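Local coordinates for serine protease inhibitor (Thermoanaerobacter tengcongensis, PDB 2PEF), which probably inhibits serine proteases as a thermophilic member of the serpin family, captured here in its latent state, at residues S37-A49 with L61-L74. Sequence-based numbering, arbitrary orientation.
Sequences SAMLALAMTANGA and LGKDISIEDLNKYL
With CG of Asn71 anti to its carbonyl carbon and beside its own backbone N (chi1 -72°), its carboxamide reaches that of Asn47, and the two approach from opposite directions and pair in the helical part of the serpin fold, where helix 35-46 packs against the end of helix 51-62 and the start of helix 67-80. Their planes lie 24° apart, nearly coplanar, and two almost straight bonds close a ring: Asn71 ND2 gives to Asn47 OD1 and Asn47 ND2 to Asn71 OD1, both at 2.9 Å. Asparagine suits both places because a carboxamide carries a donor and an acceptor side by side. Asn47 ND2 also bonds to Ala43 O one turn back, approaching from above that carbonyl plane, and Tyr116 OH of helix 106-116 is a further partner of Asn71 OD1; together with the paired bonds, these help to fix the two amides in a buried setting.

Beneath this polar pair the contact is apolar. Ile67 CD1 rests on the CB of Ala46, 3.9 Å away, while its CG1 lies against the Asn47 amide. Ala43, small enough to leave room for Leu74 CD1, receives it at 3.5 Å from its CB, with Leu70 CD2 beside it. In the Met39 conformer given, one of two deposited, SD lies near Leu61 CD2. Leu61 fits its forked end against helix 35-46: CD1 lies over the backbone N of Ala43, and CD2 meets Leu42 CB at 3.8 Å.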
ATOM      1  N   SER A  37      -3.757  -1.622  -0.724  1.00 14.21           N
ATOM      2  CA  SER A  37      -3.826  -1.606  -2.181  1.00 14.37           C
ATOM      3  C   SER A  37      -3.372  -2.927  -2.802  1.00 14.19           C
ATOM      4  O   SER A  37      -4.022  -3.451  -3.710  1.00 15.63           O
ATOM      5  CB  SER A  37      -3.001  -0.444  -2.736  1.00 14.30           C
ATOM      6  OG  SER A  37      -2.993  -0.465  -4.152  1.00 12.92           O
ATOM      7  N   ALA A  38      -2.259  -3.461  -2.305  1.00 14.24           N
ATOM      8  CA  ALA A  38      -1.722  -4.726  -2.799  1.00 15.24           C
ATOM      9  C   ALA A  38      -2.690  -5.873  -2.540  1.00 15.62           C
ATOM     10  O   ALA A  38      -2.980  -6.661  -3.448  1.00 15.68           O
ATOM     11  CB  ALA A  38      -0.370  -5.012  -2.178  1.00 16.32           C
ATOM     12  N   MET A  39      -3.183  -5.949  -1.303  1.00 14.32           N
ATOM     13  CA  MET A  39      -4.180  -6.938  -0.897  0.50 14.70           C
ATOM     14  C   MET A  39      -5.391  -6.944  -1.829  1.00 15.13           C
ATOM     15  O   MET A  39      -5.852  -7.997  -2.276  1.00 15.60           O
ATOM     16  CB  MET A  39      -4.630  -6.661   0.543  0.50 14.81           C
ATOM     17  CG  MET A  39      -5.804  -7.508   1.020  0.50 15.23           C
ATOM     18  SD  MET A  39      -5.405  -9.260   1.151  0.50 14.66           S
ATOM     19  CE  MET A  39      -4.408  -9.279   2.636  0.50 15.29           C
ATOM     20  N   LEU A  40      -5.915  -5.756  -2.114  1.00 13.43           N
ATOM     21  CA  LEU A  40      -7.135  -5.653  -2.915  1.00 12.54           C
ATOM     22  C   LEU A  40      -6.961  -6.104  -4.364  1.00 13.68           C
ATOM     23  O   LEU A  40      -7.818  -6.809  -4.898  1.00 13.33           O
ATOM     24  CB  LEU A  40      -7.725  -4.246  -2.832  1.00 11.96           C
ATOM     25  CG  LEU A  40      -8.280  -3.898  -1.447  1.00 12.10           C
ATOM     26  CD1 LEU A  40      -8.546  -2.406  -1.339  1.00 14.19           C
ATOM     27  CD2 LEU A  40      -9.533  -4.693  -1.122  1.00 13.16           C
ATOM     28  N   ALA A  41      -5.855  -5.711  -4.991  1.00 12.36           N
ATOM     29  CA  ALA A  41      -5.572  -6.111  -6.365  1.00 14.00           C
ATOM     30  C   ALA A  41      -5.385  -7.622  -6.442  1.00 15.34           C
ATOM     31  O   ALA A  41      -5.894  -8.276  -7.352  1.00 15.81           O
ATOM     32  CB  ALA A  41      -4.334  -5.400  -6.880  1.00 15.15           C
ATOM     33  N   LEU A  42      -4.663  -8.168  -5.465  1.00 14.86           N
ATOM     34  CA  LEU A  42      -4.355  -9.591  -5.443  1.00 14.33           C
ATOM     35  C   LEU A  42      -5.563 -10.438  -5.051  1.00 14.03           C
ATOM     36  O   LEU A  42      -5.719 -11.557  -5.540  1.00 15.10           O
ATOM     37  CB  LEU A  42      -3.172  -9.869  -4.514  1.00 14.15           C
ATOM     38  CG  LEU A  42      -1.810  -9.327  -4.972  1.00 16.44           C
ATOM     39  CD1 LEU A  42      -0.821  -9.318  -3.814  1.00 11.95           C
ATOM     40  CD2 LEU A  42      -1.248 -10.120  -6.155  1.00 15.35           C
ATOM     41  N   ALA A  43      -6.406  -9.912  -4.164  1.00 13.79           N
ATOM     42  CA  ALA A  43      -7.621 -10.627  -3.776  1.00 14.05           C
ATOM     43  C   ALA A  43      -8.592 -10.732  -4.952  1.00 13.86           C
ATOM     44  O   ALA A  43      -9.197 -11.794  -5.176  1.00 14.67           O
ATOM     45  CB  ALA A  43      -8.275  -9.961  -2.581  1.00 13.77           C
ATOM     46  N   MET A  44      -8.728  -9.644  -5.713  1.00 14.88           N
ATOM     47  CA  MET A  44      -9.513  -9.664  -6.953  1.00 14.40           C
ATOM     48  C   MET A  44      -8.982 -10.742  -7.887  1.00 14.57           C
ATOM     49  O   MET A  44      -9.745 -11.558  -8.407  1.00 15.97           O
ATOM     50  CB  MET A  44      -9.469  -8.310  -7.671  1.00 14.45           C
ATOM     51  CG  MET A  44     -10.386  -7.243  -7.091  1.00 13.48           C
ATOM     52  SD  MET A  44     -10.673  -5.885  -8.240  1.00 16.21           S
ATOM     53  CE  MET A  44      -9.059  -5.115  -8.328  1.00 16.48           C
ATOM     54  N   THR A  45      -7.663 -10.744  -8.073  1.00 14.98           N
ATOM     55  CA  THR A  45      -6.992 -11.676  -8.966  1.00 14.33           C
ATOM     56  C   THR A  45      -7.217 -13.126  -8.531  1.00 14.93           C
ATOM     57  O   THR A  45      -7.420 -14.000  -9.371  1.00 15.29           O
ATOM     58  CB  THR A  45      -5.473 -11.373  -9.054  1.00 14.78           C
ATOM     59  OG1 THR A  45      -5.275  -9.994  -9.389  1.00 15.89           O
ATOM     60  CG2 THR A  45      -4.798 -12.239 -10.109  1.00 14.99           C
ATOM     61  N   ALA A  46      -7.204 -13.365  -7.219  1.00 15.87           N
ATOM     62  CA  ALA A  46      -7.355 -14.710  -6.664  1.00 15.28           C
ATOM     63  C   ALA A  46      -8.713 -15.342  -6.975  1.00 15.65           C
ATOM     64  O   ALA A  46      -8.834 -16.569  -7.024  1.00 15.91           O
ATOM     65  CB  ALA A  46      -7.099 -14.702  -5.156  1.00 16.29           C
ATOM     66  N   ASN A  47      -9.722 -14.501  -7.192  1.00 15.56           N
ATOM     67  CA  ASN A  47     -11.067 -14.969  -7.539  1.00 14.99           C
ATOM     68  C   ASN A  47     -11.166 -15.559  -8.938  1.00 15.05           C
ATOM     69  O   ASN A  47     -12.194 -16.134  -9.306  1.00 13.68           O
ATOM     70  CB  ASN A  47     -12.088 -13.846  -7.352  1.00 16.57           C
ATOM     71  CG  ASN A  47     -12.556 -13.733  -5.919  1.00 15.68           C
ATOM     72  OD1 ASN A  47     -13.409 -14.502  -5.473  1.00 16.84           O
ATOM     73  ND2 ASN A  47     -11.992 -12.784  -5.183  1.00 16.76           N
ATOM     74  N   GLY A  48     -10.095 -15.410  -9.712  1.00 15.40           N
ATOM     75  CA  GLY A  48     -10.005 -16.023 -11.032  1.00 14.92           C
ATOM     76  C   GLY A  48      -9.166 -17.284 -11.019  1.00 15.99           C
ATOM     77  O   GLY A  48      -9.081 -17.985 -12.026  1.00 15.76           O
ATOM     78  N   ALA A  49      -8.546 -17.572  -9.879  1.00 15.96           N
ATOM     79  CA  ALA A  49      -7.651 -18.722  -9.754  1.00 16.27           C
ATOM     80  C   ALA A  49      -8.383 -19.984  -9.307  1.00 15.97           C
ATOM     81  O   ALA A  49      -9.449 -19.913  -8.690  1.00 17.03           O
ATOM     82  CB  ALA A  49      -6.509 -18.398  -8.805  1.00 16.61           C
ATOM     83  N   LEU A  61      -2.135 -14.376   1.021  1.00 16.31           N
ATOM     84  CA  LEU A  61      -2.910 -13.215   1.456  1.00 15.86           C
ATOM     85  C   LEU A  61      -3.535 -13.352   2.843  1.00 15.45           C
ATOM     86  O   LEU A  61      -3.625 -12.371   3.583  1.00 15.01           O
ATOM     87  CB  LEU A  61      -4.014 -12.903   0.445  1.00 16.02           C
ATOM     88  CG  LEU A  61      -3.584 -12.561  -0.985  1.00 16.50           C
ATOM     89  CD1 LEU A  61      -4.798 -12.486  -1.900  1.00 18.99           C
ATOM     90  CD2 LEU A  61      -2.789 -11.255  -1.008  1.00 16.30           C
ATOM     91  N   GLY A  62      -3.982 -14.557   3.186  1.00 14.36           N
ATOM     92  CA  GLY A  62      -4.806 -14.730   4.375  1.00 13.45           C
ATOM     93  C   GLY A  62      -4.493 -15.921   5.254  1.00 14.48           C
ATOM     94  O   GLY A  62      -5.182 -16.139   6.249  1.00 14.20           O
ATOM     95  N   LYS A  63      -3.462 -16.681   4.886  1.00 14.36           N
ATOM     96  CA  LYS A  63      -3.060 -17.900   5.608  1.00 15.53           C
ATOM     97  C   LYS A  63      -4.143 -18.981   5.542  1.00 15.00           C
ATOM     98  O   LYS A  63      -4.250 -19.705   4.550  1.00 14.78           O
ATOM     99  CB  LYS A  63      -2.707 -17.595   7.069  1.00 16.71           C
ATOM    100  CG  LYS A  63      -1.591 -16.596   7.279  1.00 19.88           C
ATOM    101  CD  LYS A  63      -1.662 -16.089   8.699  1.00 23.15           C
ATOM    102  CE  LYS A  63      -0.323 -15.663   9.232  1.00 23.87           C
ATOM    103  NZ  LYS A  63      -0.448 -15.453  10.697  1.00 24.45           N
ATOM    104  N   ASP A  64      -4.950 -19.066   6.596  1.00 14.87           N
ATOM    105  CA  ASP A  64      -6.014 -20.065   6.696  1.00 15.85           C
ATOM    106  C   ASP A  64      -7.374 -19.544   6.220  1.00 16.47           C
ATOM    107  O   ASP A  64      -8.359 -20.289   6.201  1.00 17.29           O
ATOM    108  CB  ASP A  64      -6.114 -20.594   8.132  1.00 16.07           C
ATOM    109  CG  ASP A  64      -6.488 -19.513   9.138  1.00 18.22           C
ATOM    110  OD1 ASP A  64      -6.061 -18.350   8.977  1.00 21.26           O
ATOM    111  OD2 ASP A  64      -7.205 -19.841  10.106  1.00 21.22           O
ATOM    112  N   ILE A  65      -7.423 -18.269   5.841  1.00 16.83           N
ATOM    113  CA  ILE A  65      -8.660 -17.658   5.356  1.00 16.60           C
ATOM    114  C   ILE A  65      -8.874 -17.987   3.879  1.00 16.40           C
ATOM    115  O   ILE A  65      -7.986 -17.776   3.049  1.00 17.14           O
ATOM    116  CB  ILE A  65      -8.674 -16.117   5.578  1.00 16.74           C
ATOM    117  CG1 ILE A  65      -8.442 -15.784   7.057  1.00 17.74           C
ATOM    118  CG2 ILE A  65      -9.994 -15.509   5.089  1.00 17.85           C
ATOM    119  CD1 ILE A  65      -8.194 -14.321   7.339  1.00 15.75           C
ATOM    120  N   SER A  66     -10.058 -18.510   3.563  1.00 16.87           N
ATOM    121  CA  SER A  66     -10.434 -18.832   2.185  1.00 17.78           C
ATOM    122  C   SER A  66     -10.753 -17.553   1.414  1.00 17.54           C
ATOM    123  O   SER A  66     -11.018 -16.511   2.021  1.00 19.00           O
ATOM    124  CB  SER A  66     -11.653 -19.749   2.175  1.00 17.04           C
ATOM    125  OG  SER A  66     -12.829 -19.030   2.510  1.00 17.01           O
ATOM    126  N   ILE A  67     -10.743 -17.626   0.084  1.00 18.01           N
ATOM    127  CA  ILE A  67     -11.017 -16.440  -0.740  1.00 17.77           C
ATOM    128  C   ILE A  67     -12.447 -15.920  -0.546  1.00 17.60           C
ATOM    129  O   ILE A  67     -12.668 -14.708  -0.497  1.00 17.91           O
ATOM    130  CB  ILE A  67     -10.666 -16.646  -2.254  1.00 18.19           C
ATOM    131  CG1 ILE A  67     -10.710 -15.314  -3.021  1.00 16.39           C
ATOM    132  CG2 ILE A  67     -11.562 -17.699  -2.910  1.00 18.67           C
ATOM    133  CD1 ILE A  67      -9.802 -14.215  -2.458  1.00 14.25           C
ATOM    134  N   GLU A  68     -13.403 -16.840  -0.410  1.00 17.63           N
ATOM    135  CA  GLU A  68     -14.791 -16.474  -0.129  1.00 16.81           C
ATOM    136  C   GLU A  68     -14.893 -15.609   1.127  1.00 16.43           C
ATOM    137  O   GLU A  68     -15.569 -14.581   1.122  1.00 16.67           O
ATOM    138  CB  GLU A  68     -15.661 -17.723   0.019  1.00 16.43           C
ATOM    139  N   ASP A  69     -14.208 -16.025   2.192  1.00 16.69           N
ATOM    140  CA  ASP A  69     -14.199 -15.281   3.450  1.00 16.25           C
ATOM    141  C   ASP A  69     -13.400 -13.984   3.340  1.00 16.28           C
ATOM    142  O   ASP A  69     -13.811 -12.950   3.876  1.00 15.29           O
ATOM    143  CB  ASP A  69     -13.674 -16.152   4.598  1.00 16.91           C
ATOM    144  CG  ASP A  69     -14.732 -17.094   5.159  1.00 19.36           C
ATOM    145  OD1 ASP A  69     -15.921 -16.965   4.792  1.00 21.71           O
ATOM    146  OD2 ASP A  69     -14.372 -17.963   5.984  1.00 22.27           O
ATOM    147  N   LEU A  70     -12.268 -14.035   2.636  1.00 15.57           N
ATOM    148  CA  LEU A  70     -11.459 -12.843   2.406  1.00 17.11           C
ATOM    149  C   LEU A  70     -12.249 -11.777   1.645  1.00 15.57           C
ATOM    150  O   LEU A  70     -12.126 -10.587   1.946  1.00 14.84           O
ATOM    151  CB  LEU A  70     -10.148 -13.176   1.679  1.00 16.87           C
ATOM    152  CG  LEU A  70      -9.104 -12.049   1.626  1.00 20.47           C
ATOM    153  CD1 LEU A  70      -8.544 -11.734   3.009  1.00 19.16           C
ATOM    154  CD2 LEU A  70      -7.979 -12.395   0.665  1.00 19.97           C
ATOM    155  N   ASN A  71     -13.049 -12.215   0.670  1.00 14.25           N
ATOM    156  CA  ASN A  71     -13.962 -11.333  -0.060  1.00 15.14           C
ATOM    157  C   ASN A  71     -14.908 -10.609   0.890  1.00 15.00           C
ATOM    158  O   ASN A  71     -15.081  -9.391   0.798  1.00 15.49           O
ATOM    159  CB  ASN A  71     -14.797 -12.119  -1.080  1.00 14.29           C
ATOM    160  CG  ASN A  71     -13.997 -12.577  -2.279  1.00 15.49           C
ATOM    161  OD1 ASN A  71     -12.883 -12.110  -2.525  1.00 17.32           O
ATOM    162  ND2 ASN A  71     -14.561 -13.515  -3.033  1.00 13.73           N
ATOM    163  N   LYS A  72     -15.520 -11.372   1.795  1.00 14.78           N
ATOM    164  CA  LYS A  72     -16.456 -10.809   2.765  1.00 15.39           C
ATOM    165  C   LYS A  72     -15.744  -9.827   3.693  1.00 14.80           C
ATOM    166  O   LYS A  72     -16.238  -8.724   3.939  1.00 16.44           O
ATOM    167  CB  LYS A  72     -17.136 -11.918   3.569  1.00 14.27           C
ATOM    168  CG  LYS A  72     -17.984 -12.848   2.724  1.00 15.28           C
ATOM    169  CD  LYS A  72     -18.898 -13.705   3.582  1.00 18.49           C
ATOM    170  CE  LYS A  72     -19.755 -14.621   2.722  1.00 22.88           C
ATOM    171  NZ  LYS A  72     -18.980 -15.771   2.178  1.00 28.72           N
ATOM    172  N   TYR A  73     -14.579 -10.231   4.193  1.00 14.52           N
ATOM    173  CA  TYR A  73     -13.771  -9.381   5.066  1.00 14.66           C
ATOM    174  C   TYR A  73     -13.394  -8.060   4.396  1.00 14.50           C
ATOM    175  O   TYR A  73     -13.538  -6.985   4.983  1.00 15.26           O
ATOM    176  CB  TYR A  73     -12.483 -10.101   5.464  1.00 14.60           C
ATOM    177  CG  TYR A  73     -12.557 -11.031   6.655  1.00 14.72           C
ATOM    178  CD1 TYR A  73     -11.975 -12.299   6.595  1.00 13.68           C
ATOM    179  CD2 TYR A  73     -13.174 -10.646   7.845  1.00 15.99           C
ATOM    180  CE1 TYR A  73     -12.011 -13.159   7.682  1.00 15.12           C
ATOM    181  CE2 TYR A  73     -13.216 -11.505   8.944  1.00 14.78           C
ATOM    182  CZ  TYR A  73     -12.628 -12.757   8.852  1.00 14.75           C
ATOM    183  OH  TYR A  73     -12.661 -13.618   9.924  1.00 17.25           O
ATOM    184  N   LEU A  74     -12.894  -8.146   3.165  1.00 14.91           N
ATOM    185  CA  LEU A  74     -12.409  -6.964   2.460  1.00 14.30           C
ATOM    186  C   LEU A  74     -13.550  -6.036   2.062  1.00 14.33           C
ATOM    187  O   LEU A  74     -13.438  -4.815   2.189  1.00 15.02           O
ATOM    188  CB  LEU A  74     -11.562  -7.360   1.248  1.00 14.55           C
ATOM    189  CG  LEU A  74     -10.186  -7.941   1.589  1.00 17.27           C
ATOM    190  CD1 LEU A  74      -9.474  -8.377   0.330  1.00 17.75           C
ATOM    191  CD2 LEU A  74      -9.329  -6.944   2.372  1.00 14.50           C
TER